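Long-range contacts in uncharacterized ACR, COG1565 superfamily (Burkholderia thailandensis, PDB 4F3N), which is of unknown function but has the fold of an S-adenosylmethionine-dependent methyltransferase and may transfer methyl groups to protein arginines: residues L133-F144 / L203-N214; L289-G300 / L406-I416. One frame throughout, in Å; residues are numbered along the deposited sequence.

Overall arrangement
Both contacts belong to one mixed seven-stranded sheet, and they follow each other in series along the chain. Coming from the N terminus, helix 118-136 leads into strand 140-144; interaction 1 closes a loop when residues 203-214, 59 residues on, lay strand 210-214 parallel to it. Only after that does interaction 2 open, at residues 289-300. It closes 106 residues later, when 406-416 brings in strand 407-414, antiparallel, near the C terminus. The two loops neither nest nor cross. They are joined side by side, since strands 210-214 and 293-298 are neighbours in the sheet, with Val211 N 2.8 Å from Ala293 O. The contact centres lie about 11 Å apart.

Interaction 1 (L133-F144 / L203-N214). With EDO (1,2-ethanediol), chain D.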
loop_
_atom_site.group_PDB
_atom_site.type_symbol
_atom_site.label_atom_id
_atom_site.label_comp_id
_atom_site.label_asym_id
_atom_site.label_seq_id
_atom_site.Cartn_x
_atom_site.Cartn_y
_atom_site.Cartn_z
ATOM N N LEU A 133 11.836 -5.977 16.927
ATOM C CA LEU A 133 11.429 -7.095 17.806
ATOM C C LEU A 133 12.293 -7.074 19.074
ATOM O O LEU A 133 11.786 -7.165 20.173
ATOM C CB LEU A 133 11.571 -8.422 17.084
ATOM C CG LEU A 133 10.548 -8.685 15.985
ATOM C CD1 LEU A 133 11.011 -9.846 15.105
ATOM C CD2 LEU A 133 9.119 -8.918 16.488
ATOM N N ASP A 134 13.607 -6.974 18.910
ATOM C CA ASP A 134 14.510 -6.968 20.076
ATOM C C ASP A 134 14.218 -5.799 20.997
ATOM O O ASP A 134 14.217 -5.933 22.236
ATOM C CB ASP A 134 15.968 -6.792 19.633
ATOM C CG ASP A 134 16.557 -8.036 18.951
ATOM O OD1 ASP A 134 16.062 -9.159 19.160
ATOM O OD2 ASP A 134 17.569 -7.867 18.236
ATOM N N ALA A 135 14.112 -4.622 20.399
ATOM C CA ALA A 135 13.932 -3.380 21.160
ATOM C C ALA A 135 12.614 -3.356 21.947
ATOM O O ALA A 135 12.572 -2.808 23.066
ATOM C CB ALA A 135 14.036 -2.192 20.228
ATOM N N SER A 136 11.545 -3.935 21.374
ATOM C CA SER A 136 10.247 -4.016 22.018
ATOM C C SER A 136 10.017 -5.286 22.832
ATOM O O SER A 136 8.991 -5.401 23.494
ATOM C CB SER A 136 9.106 -3.863 21.009
ATOM O OG SER A 136 9.112 -4.906 20.067
ATOM N N GLY A 137 10.957 -6.217 22.777
ATOM C CA GLY A 137 10.827 -7.519 23.461
ATOM C C GLY A 137 9.654 -8.326 22.969
ATOM O O GLY A 137 8.983 -8.992 23.752
ATOM N N THR A 138 9.429 -8.319 21.662
ATOM C CA THR A 138 8.322 -9.057 21.073
ATOM C C THR A 138 8.836 -10.106 20.092
ATOM O O THR A 138 10.049 -10.132 19.752
ATOM C CB THR A 138 7.345 -8.094 20.395
ATOM O OG1 THR A 138 8.035 -7.356 19.389
ATOM C CG2 THR A 138 6.718 -7.124 21.428
ATOM N N ARG A 139 7.928 -10.978 19.646
ATOM C CA ARG A 139 8.331 -12.186 18.922
ATOM C C ARG A 139 7.317 -12.609 17.868
ATOM O O ARG A 139 7.180 -13.789 17.603
ATOM C CB ARG A 139 8.536 -13.344 19.945
ATOM N N ARG A 140 6.558 -11.655 17.313
ATOM C CA ARG A 140 5.529 -11.948 16.333
ATOM C C ARG A 140 5.605 -10.912 15.217
ATOM O O ARG A 140 5.968 -9.769 15.461
ATOM C CB ARG A 140 4.132 -11.888 16.963
ATOM C CG ARG A 140 3.853 -12.981 17.994
ATOM C CD ARG A 140 2.466 -12.788 18.621
ATOM N NE ARG A 140 2.153 -13.896 19.516
ATOM C CZ ARG A 140 1.209 -14.828 19.340
ATOM N NH1 ARG A 140 0.374 -14.828 18.312
ATOM N NH2 ARG A 140 1.086 -15.771 20.257
ATOM N N VAL A 141 5.290 -11.346 14.001
ATOM C CA VAL A 141 5.090 -10.454 12.878
ATOM C C VAL A 141 3.657 -10.624 12.358
ATOM O O VAL A 141 3.097 -11.754 12.347
ATOM C CB VAL A 141 6.087 -10.743 11.761
ATOM C CG1 VAL A 141 5.713 -9.975 10.468
ATOM C CG2 VAL A 141 7.517 -10.415 12.218
ATOM N N MET A 142 3.058 -9.522 11.932
ATOM C CA MET A 142 1.747 -9.531 11.304
ATOM C C MET A 142 1.825 -8.733 10.011
ATOM O O MET A 142 2.200 -7.563 10.014
ATOM C CB MET A 142 0.648 -8.918 12.216
ATOM C CG MET A 142 -0.664 -8.797 11.469
ATOM S SD MET A 142 -1.858 -7.849 12.430
ATOM C CE MET A 142 -2.287 -9.204 13.317
ATOM N N GLU A 143 1.482 -9.365 8.900
ATOM C CA GLU A 143 1.491 -8.678 7.620
ATOM C C GLU A 143 0.041 -8.489 7.148
ATOM O O GLU A 143 -0.782 -9.414 7.147
ATOM C CB GLU A 143 2.344 -9.444 6.586
ATOM C CG GLU A 143 2.383 -8.677 5.287
ATOM C CD GLU A 143 3.191 -9.287 4.177
ATOM O OE1 GLU A 143 3.694 -10.400 4.334
ATOM O OE2 GLU A 143 3.288 -8.590 3.132
ATOM N N PHE A 144 -0.296 -7.275 6.744
ATOM C CA PHE A 144 -1.648 -7.023 6.228
ATOM C C PHE A 144 -1.585 -7.173 4.734
ATOM O O PHE A 144 -0.686 -6.630 4.111
ATOM C CB PHE A 144 -2.141 -5.598 6.619
ATOM C CG PHE A 144 -3.565 -5.303 6.160
ATOM C CD1 PHE A 144 -4.648 -5.637 6.950
ATOM C CD2 PHE A 144 -3.804 -4.770 4.892
ATOM C CE1 PHE A 144 -5.956 -5.394 6.504
ATOM C CE2 PHE A 144 -5.101 -4.514 4.430
ATOM C CZ PHE A 144 -6.186 -4.847 5.232
ATOM N N LEU A 203 -8.176 -7.483 11.701
ATOM C CA LEU A 203 -7.172 -7.106 12.689
ATOM C C LEU A 203 -7.667 -7.524 14.089
ATOM O O LEU A 203 -8.844 -7.335 14.422
ATOM C CB LEU A 203 -6.906 -5.604 12.657
ATOM C CG LEU A 203 -6.276 -5.001 11.405
ATOM C CD1 LEU A 203 -6.321 -3.476 11.450
ATOM C CD2 LEU A 203 -4.852 -5.508 11.222
ATOM N N PRO A 204 -6.780 -8.073 14.933
ATOM C CA PRO A 204 -7.131 -8.336 16.346
ATOM C C PRO A 204 -7.246 -7.017 17.151
ATOM O O PRO A 204 -6.813 -5.973 16.658
ATOM C CB PRO A 204 -5.948 -9.160 16.832
ATOM C CG PRO A 204 -4.810 -8.572 16.086
ATOM C CD PRO A 204 -5.341 -8.306 14.694
ATOM N N GLU A 205 -7.826 -7.084 18.350
ATOM C CA GLU A 205 -7.976 -5.892 19.217
ATOM C C GLU A 205 -6.637 -5.386 19.711
ATOM O O GLU A 205 -6.429 -4.175 19.891
ATOM C CB GLU A 205 -8.898 -6.224 20.402
ATOM N N ARG A 206 -5.717 -6.316 19.935
ATOM C CA ARG A 206 -4.406 -5.987 20.477
ATOM C C ARG A 206 -3.350 -6.839 19.820
ATOM O O ARG A 206 -3.591 -8.001 19.441
ATOM C CB ARG A 206 -4.365 -6.179 22.000
ATOM N N PHE A 207 -2.171 -6.259 19.671
ATOM C CA PHE A 207 -1.043 -6.950 19.034
ATOM C C PHE A 207 0.286 -6.495 19.665
ATOM O O PHE A 207 0.474 -5.294 19.962
ATOM C CB PHE A 207 -1.032 -6.691 17.515
ATOM C CG PHE A 207 0.070 -7.443 16.794
ATOM C CD1 PHE A 207 0.029 -8.827 16.720
ATOM C CD2 PHE A 207 1.165 -6.787 16.253
ATOM C CE1 PHE A 207 1.017 -9.540 16.095
ATOM C CE2 PHE A 207 2.184 -7.482 15.629
ATOM C CZ PHE A 207 2.111 -8.872 15.544
ATOM N N GLU A 208 1.155 -7.468 19.908
ATOM C CA GLU A 208 2.517 -7.234 20.367
ATOM C C GLU A 208 3.472 -7.864 19.371
ATOM O O GLU A 208 3.557 -9.090 19.250
ATOM C CB GLU A 208 2.735 -7.806 21.757
ATOM C CG GLU A 208 1.904 -7.116 22.823
ATOM C CD GLU A 208 2.264 -7.556 24.228
ATOM O OE1 GLU A 208 3.249 -8.320 24.390
ATOM O OE2 GLU A 208 1.547 -7.132 25.154
ATOM N N GLY A 209 4.204 -7.032 18.642
ATOM C CA GLY A 209 5.111 -7.520 17.613
ATOM C C GLY A 209 5.313 -6.461 16.567
ATOM O O GLY A 209 5.147 -5.253 16.834
ATOM N N VAL A 210 5.658 -6.898 15.367
ATOM C CA VAL A 210 5.966 -5.988 14.236
ATOM C C VAL A 210 4.939 -6.201 13.109
ATOM O O VAL A 210 4.725 -7.325 12.631
ATOM C CB VAL A 210 7.379 -6.147 13.676
ATOM C CG1 VAL A 210 7.510 -5.353 12.372
ATOM C CG2 VAL A 210 8.424 -5.719 14.690
ATOM N N VAL A 211 4.279 -5.104 12.755
ATOM C CA VAL A 211 3.284 -5.114 11.681
ATOM C C VAL A 211 3.994 -4.604 10.415
ATOM O O VAL A 211 4.815 -3.674 10.454
ATOM C CB VAL A 211 2.094 -4.195 12.015
ATOM C CG1 VAL A 211 1.075 -4.174 10.871
ATOM C CG2 VAL A 211 1.520 -4.556 13.391
ATOM N N VAL A 212 3.687 -5.259 9.309
ATOM C CA VAL A 212 4.251 -4.920 7.968
ATOM C C VAL A 212 3.100 -4.670 6.969
ATOM O O VAL A 212 2.169 -5.482 6.839
ATOM C CB VAL A 212 5.182 -6.002 7.427
ATOM C CG1 VAL A 212 5.673 -5.602 6.011
ATOM C CG2 VAL A 212 6.386 -6.219 8.341
ATOM N N GLY A 213 3.092 -3.502 6.315
ATOM C CA GLY A 213 2.095 -3.194 5.288
ATOM C C GLY A 213 2.842 -2.727 4.051
ATOM O O GLY A 213 3.210 -1.564 3.960
ATOM N N ASN A 214 3.084 -3.646 3.115
ATOM C CA ASN A 214 3.843 -3.376 1.927
ATOM C C ASN A 214 2.943 -3.157 0.718
ATOM O O ASN A 214 2.270 -4.090 0.303
ATOM C CB ASN A 214 4.686 -4.609 1.698
ATOM C CG ASN A 214 5.570 -4.488 0.528
ATOM O OD1 ASN A 214 6.164 -3.434 0.266
ATOM N ND2 ASN A 214 5.736 -5.652 -0.185
HETATM C C1 EDO D . 9.944 -5.795 -3.344
HETATM O O1 EDO D . 9.742 -4.523 -3.901
HETATM C C2 EDO D . 9.101 -5.880 -2.091
HETATM O O2 EDO D . 7.700 -5.961 -2.395
HETATM O O HOH W 1 5.248 -10.778 20.650
HETATM O O HOH W 2 3.744 -8.071 0.538
HETATM O O HOH W 3 1.911 -6.156 3.125
#
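Met142 packs against Phe207, Leu203 and Pro204 in the tight part of this contact. Its CB lies over one face of the Phe207 ring, 4.0 Å from the centroid, and SD stands above the same ring at a longer 4.8 Å, a Met-aromatic contact. The chain runs out extended, then bends at chi3 (-83°), which brings CE to Pro204 CD at 3.5 Å, tight for two carbons; an unbranched, flexible methionine suits this narrow place. The backbones of strands 140-144 and 210-214 pair in parallel, as in a Rossmann-like methyltransferase sheet, with Met142 N bonded to Val210 O at 2.8 Å and Met142 O taking Val212 N. Gly209 (phi 154°) has backbone angles that favour glycine; its CA packs 3.2 Å from Arg140 O. On the face of Val141 and Val210, Leu133 CD2 meets Val210 CG2 at 3.7 Å.

The two ends are wetter. One water links Arg139 N to Glu208 O. At the other, two waters join Glu143 OE2 to Asn214, which binds S-adenosylhomocysteine in another structure of this protein, a ligand absent here, while Glu143 OE1 is held by Tyr169 OH. Asn214 ND2 also donates to ethanediol O2 (3.0 Å), probably from the crystallisation liquor.

Interaction 2 (L289-G300 / L406-I416); sequences LARGAAFFIDYG and LFKVIAFSRGI
Tyr299 and Phe407 form a non-hydrogen-bonded pair, their side chains lying side by side and pointing the same way. The tyrosine edge is turned toward the Phe407 face in an offset edge-to-face pair, planes at 67°. The backbone pairing puts Tyr299 CB over that face, 4.2 Å from the centroid, and Tyr299 CG, between its own N and carbonyl carbon (chi1 45°), swings the ring so that CD1 comes to Phe407 CZ at 3.5 Å. Leu406 CG packs against the same CB.

Nearby, Lys408 folds back on itself, bent at chi2 and chi4, and its NZ reaches Gly300 O at 2.8 Å, almost straight on to the carbonyl. NZ also donates to Leu406 O, from above that carbonyl's plane, and to Glu405 O; a long, flexible lysine can thus bridge these two, at the start of its own strand, to Gly300 across the sheet. Gly300 N approaches Leu406 O from the opposite face.

Between the ends, the strands pair antiparallel through backbone bonds such as Phe296 N to Ile410 O. On the face of Phe296 its ring meets Phe412 edge to edge, CE2 to CD2 at 4.1 Å, the two side chains crossing at about a right angle, and Ile410 turns its CG2 branch to Phe296 CB. On the other face the small Ala411 puts its CB against Phe295 CD1 (3.7 Å), and Ile297 lies beside Val409. Helix 343-352 packs on the first face and helix 363-369 on the second.

At the far end the extended Arg414 side chain runs past Leu289 and Ala290, and its NH2 bonds Ala353 O and Cys286 O. Strand order 3-2-1-4-5-7-6, with the last strand, 407-414, inserted antiparallel between 293-298 and 356-362, is characteristic of class I methyltransferases.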
loop_
_atom_site.group_PDB
_atom_site.type_symbol
_atom_site.label_atom_id
_atom_site.label_comp_id
_atom_site.label_asym_id
_atom_site.label_seq_id
_atom_site.Cartn_x
_atom_site.Cartn_y
_atom_site.Cartn_z
ATOM N N LEU A 289 -1.744 -1.843 18.121
ATOM C CA LEU A 289 -0.365 -2.108 18.527
ATOM C C LEU A 289 -0.127 -1.723 19.981
ATOM O O LEU A 289 -0.174 -0.540 20.297
ATOM C CB LEU A 289 0.571 -1.326 17.624
ATOM C CG LEU A 289 2.060 -1.553 17.831
ATOM C CD1 LEU A 289 2.377 -2.972 17.447
ATOM C CD2 LEU A 289 2.903 -0.561 17.005
ATOM N N ALA A 290 0.116 -2.688 20.859
ATOM C CA ALA A 290 0.376 -2.404 22.285
ATOM C C ALA A 290 1.864 -2.207 22.559
ATOM O O ALA A 290 2.271 -1.466 23.457
ATOM C CB ALA A 290 -0.151 -3.525 23.144
ATOM N N ARG A 291 2.682 -2.908 21.798
ATOM C CA ARG A 291 4.137 -2.892 21.952
ATOM C C ARG A 291 4.730 -3.445 20.682
ATOM O O ARG A 291 4.278 -4.475 20.197
ATOM C CB ARG A 291 4.472 -3.804 23.149
ATOM C CG ARG A 291 5.902 -4.117 23.391
ATOM C CD ARG A 291 6.013 -5.165 24.511
ATOM N NE ARG A 291 5.727 -4.623 25.835
ATOM C CZ ARG A 291 6.535 -4.758 26.891
ATOM N NH1 ARG A 291 7.710 -5.381 26.798
ATOM N NH2 ARG A 291 6.173 -4.260 28.052
ATOM N N GLY A 292 5.740 -2.787 20.134
ATOM C CA GLY A 292 6.363 -3.216 18.873
ATOM C C GLY A 292 6.421 -2.065 17.879
ATOM O O GLY A 292 6.552 -0.904 18.258
ATOM N N ALA A 293 6.259 -2.375 16.591
ATOM C CA ALA A 293 6.424 -1.382 15.552
ATOM C C ALA A 293 5.492 -1.730 14.388
ATOM O O ALA A 293 5.020 -2.877 14.262
ATOM C CB ALA A 293 7.884 -1.354 15.054
ATOM N N ALA A 294 5.259 -0.771 13.518
ATOM C CA ALA A 294 4.458 -0.973 12.302
ATOM C C ALA A 294 5.198 -0.238 11.211
ATOM O O ALA A 294 5.481 0.966 11.368
ATOM C CB ALA A 294 3.011 -0.482 12.430
ATOM N N PHE A 295 5.565 -0.960 10.155
ATOM C CA PHE A 295 6.243 -0.411 8.982
ATOM C C PHE A 295 5.277 -0.404 7.808
ATOM O O PHE A 295 4.685 -1.443 7.524
ATOM C CB PHE A 295 7.412 -1.286 8.565
ATOM C CG PHE A 295 8.543 -1.380 9.599
ATOM C CD1 PHE A 295 9.665 -0.545 9.501
ATOM C CD2 PHE A 295 8.473 -2.290 10.611
ATOM C CE1 PHE A 295 10.724 -0.639 10.400
ATOM C CE2 PHE A 295 9.508 -2.394 11.518
ATOM C CZ PHE A 295 10.630 -1.575 11.400
ATOM N N PHE A 296 5.122 0.751 7.159
ATOM C CA PHE A 296 4.399 0.871 5.895
ATOM C C PHE A 296 5.329 1.299 4.794
ATOM O O PHE A 296 6.060 2.265 4.964
ATOM C CB PHE A 296 3.233 1.847 6.036
ATOM C CG PHE A 296 2.232 1.415 7.070
ATOM C CD1 PHE A 296 1.311 0.404 6.805
ATOM C CD2 PHE A 296 2.235 1.991 8.322
ATOM C CE1 PHE A 296 0.368 0.020 7.772
ATOM C CE2 PHE A 296 1.341 1.564 9.301
ATOM C CZ PHE A 296 0.412 0.598 9.018
ATOM N N ILE A 297 5.369 0.529 3.712
ATOM C CA ILE A 297 6.211 0.776 2.571
ATOM C C ILE A 297 5.297 1.095 1.406
ATOM O O ILE A 297 4.383 0.303 1.106
ATOM C CB ILE A 297 7.037 -0.478 2.193
ATOM C CG1 ILE A 297 7.838 -0.940 3.442
ATOM C CG2 ILE A 297 7.997 -0.165 1.016
ATOM C CD1 ILE A 297 7.424 -2.305 3.947
ATOM N N ASP A 298 5.501 2.238 0.775
ATOM C CA ASP A 298 4.630 2.608 -0.339
ATOM C C ASP A 298 5.157 3.811 -1.072
ATOM O O ASP A 298 5.994 4.577 -0.574
ATOM C CB ASP A 298 3.208 2.880 0.174
ATOM C CG ASP A 298 2.127 2.212 -0.624
ATOM O OD1 ASP A 298 2.226 2.153 -1.890
ATOM O OD2 ASP A 298 1.155 1.728 0.010
ATOM N N TYR A 299 4.633 3.983 -2.274
ATOM C CA TYR A 299 4.929 5.171 -3.062
ATOM C C TYR A 299 4.046 6.346 -2.679
ATOM O O TYR A 299 2.832 6.218 -2.418
ATOM C CB TYR A 299 4.844 4.842 -4.543
ATOM C CG TYR A 299 3.628 4.019 -4.979
ATOM C CD1 TYR A 299 3.680 2.611 -5.035
ATOM C CD2 TYR A 299 2.445 4.635 -5.340
ATOM C CE1 TYR A 299 2.599 1.863 -5.469
ATOM C CE2 TYR A 299 1.331 3.874 -5.753
ATOM C CZ TYR A 299 1.426 2.501 -5.820
ATOM O OH TYR A 299 0.343 1.748 -6.221
ATOM N N GLY A 300 4.671 7.490 -2.562
ATOM C CA GLY A 300 3.985 8.711 -2.164
ATOM C C GLY A 300 4.891 9.776 -1.593
ATOM O O GLY A 300 6.108 9.727 -1.806
ATOM N N LEU A 406 10.864 7.388 -4.996
ATOM C CA LEU A 406 9.422 7.414 -5.040
ATOM C C LEU A 406 8.822 6.602 -3.883
ATOM O O LEU A 406 7.857 7.052 -3.259
ATOM C CB LEU A 406 8.929 6.815 -6.359
ATOM C CG LEU A 406 7.431 6.751 -6.435
ATOM C CD1 LEU A 406 6.723 8.101 -6.313
ATOM C CD2 LEU A 406 7.150 6.008 -7.734
ATOM N N PHE A 407 9.374 5.421 -3.622
ATOM C CA PHE A 407 8.918 4.600 -2.507
ATOM C C PHE A 407 9.494 5.142 -1.197
ATOM O O PHE A 407 10.637 5.610 -1.188
ATOM C CB PHE A 407 9.339 3.168 -2.705
ATOM C CG PHE A 407 8.435 2.397 -3.666
ATOM C CD1 PHE A 407 8.362 2.758 -5.022
ATOM C CD2 PHE A 407 7.658 1.322 -3.216
ATOM C CE1 PHE A 407 7.564 2.061 -5.884
ATOM C CE2 PHE A 407 6.832 0.640 -4.093
ATOM C CZ PHE A 407 6.766 1.029 -5.420
ATOM N N LYS A 408 8.669 5.130 -0.143
ATOM C CA LYS A 408 9.010 5.639 1.174
ATOM C C LYS A 408 8.733 4.552 2.182
ATOM O O LYS A 408 7.961 3.619 1.924
ATOM C CB LYS A 408 8.180 6.876 1.570
ATOM C CG LYS A 408 8.093 7.969 0.505
ATOM C CD LYS A 408 9.470 8.599 0.221
ATOM C CE LYS A 408 9.349 9.879 -0.630
ATOM N NZ LYS A 408 8.902 9.609 -2.037
ATOM N N VAL A 409 9.417 4.644 3.322
ATOM C CA VAL A 409 9.078 3.826 4.473
ATOM C C VAL A 409 8.735 4.744 5.632
ATOM O O VAL A 409 9.538 5.624 5.976
ATOM C CB VAL A 409 10.245 2.929 4.888
ATOM C CG1 VAL A 409 9.810 2.035 6.018
ATOM C CG2 VAL A 409 10.741 2.062 3.676
ATOM N N ILE A 410 7.568 4.506 6.237
ATOM C CA ILE A 410 7.179 5.161 7.494
ATOM C C ILE A 410 6.963 4.067 8.556
ATOM O O ILE A 410 6.496 2.981 8.243
ATOM C CB ILE A 410 5.935 6.076 7.315
ATOM C CG1 ILE A 410 5.767 7.016 8.507
ATOM C CG2 ILE A 410 4.637 5.264 7.084
ATOM C CD1 ILE A 410 4.907 8.246 8.145
ATOM N N ALA A 411 7.371 4.331 9.793
ATOM C CA ALA A 411 7.199 3.376 10.854
ATOM C C ALA A 411 6.735 4.059 12.132
ATOM O O ALA A 411 7.133 5.185 12.413
ATOM C CB ALA A 411 8.497 2.624 11.115
ATOM N N PHE A 412 5.896 3.357 12.870
ATOM C CA PHE A 412 5.376 3.761 14.165
ATOM C C PHE A 412 5.762 2.719 15.212
ATOM O O PHE A 412 6.003 1.535 14.905
ATOM C CB PHE A 412 3.847 3.881 14.086
ATOM C CG PHE A 412 3.360 4.843 13.048
ATOM C CD1 PHE A 412 3.365 6.193 13.314
ATOM C CD2 PHE A 412 2.952 4.404 11.784
ATOM C CE1 PHE A 412 2.938 7.097 12.349
ATOM C CE2 PHE A 412 2.524 5.303 10.830
ATOM C CZ PHE A 412 2.485 6.640 11.130
ATOM N N SER A 413 5.770 3.114 16.476
ATOM C CA SER A 413 6.183 2.207 17.511
ATOM C C SER A 413 5.553 2.515 18.854
ATOM O O SER A 413 5.036 3.600 19.089
ATOM C CB SER A 413 7.703 2.169 17.673
ATOM O OG SER A 413 8.214 3.453 18.007
ATOM N N ARG A 414 5.562 1.488 19.687
ATOM C CA ARG A 414 5.260 1.623 21.112
ATOM C C ARG A 414 6.243 0.752 21.851
ATOM O O ARG A 414 6.475 -0.410 21.497
ATOM C CB ARG A 414 3.859 1.175 21.440
ATOM C CG ARG A 414 2.795 2.003 20.785
ATOM C CD ARG A 414 1.468 1.640 21.412
ATOM N NE ARG A 414 0.326 2.218 20.721
ATOM C CZ ARG A 414 -0.364 3.263 21.155
ATOM N NH1 ARG A 414 -0.006 3.929 22.259
ATOM N NH2 ARG A 414 -1.426 3.664 20.459
ATOM N N GLY A 415 6.864 1.321 22.877
ATOM C CA GLY A 415 7.805 0.567 23.649
ATOM C C GLY A 415 9.156 0.402 23.039
ATOM O O GLY A 415 9.890 -0.482 23.469
ATOM N N ILE A 416 9.493 1.230 22.049
ATOM C CA ILE A 416 10.820 1.280 21.483
ATOM C C ILE A 416 11.419 2.648 21.838
ATOM O O ILE A 416 10.850 3.686 21.512
ATOM C CB ILE A 416 10.819 1.030 19.954
ATOM C CG1 ILE A 416 10.330 -0.407 19.659
ATOM C CG2 ILE A 416 12.197 1.225 19.379
ATOM C CD1 ILE A 416 10.360 -0.785 18.188
#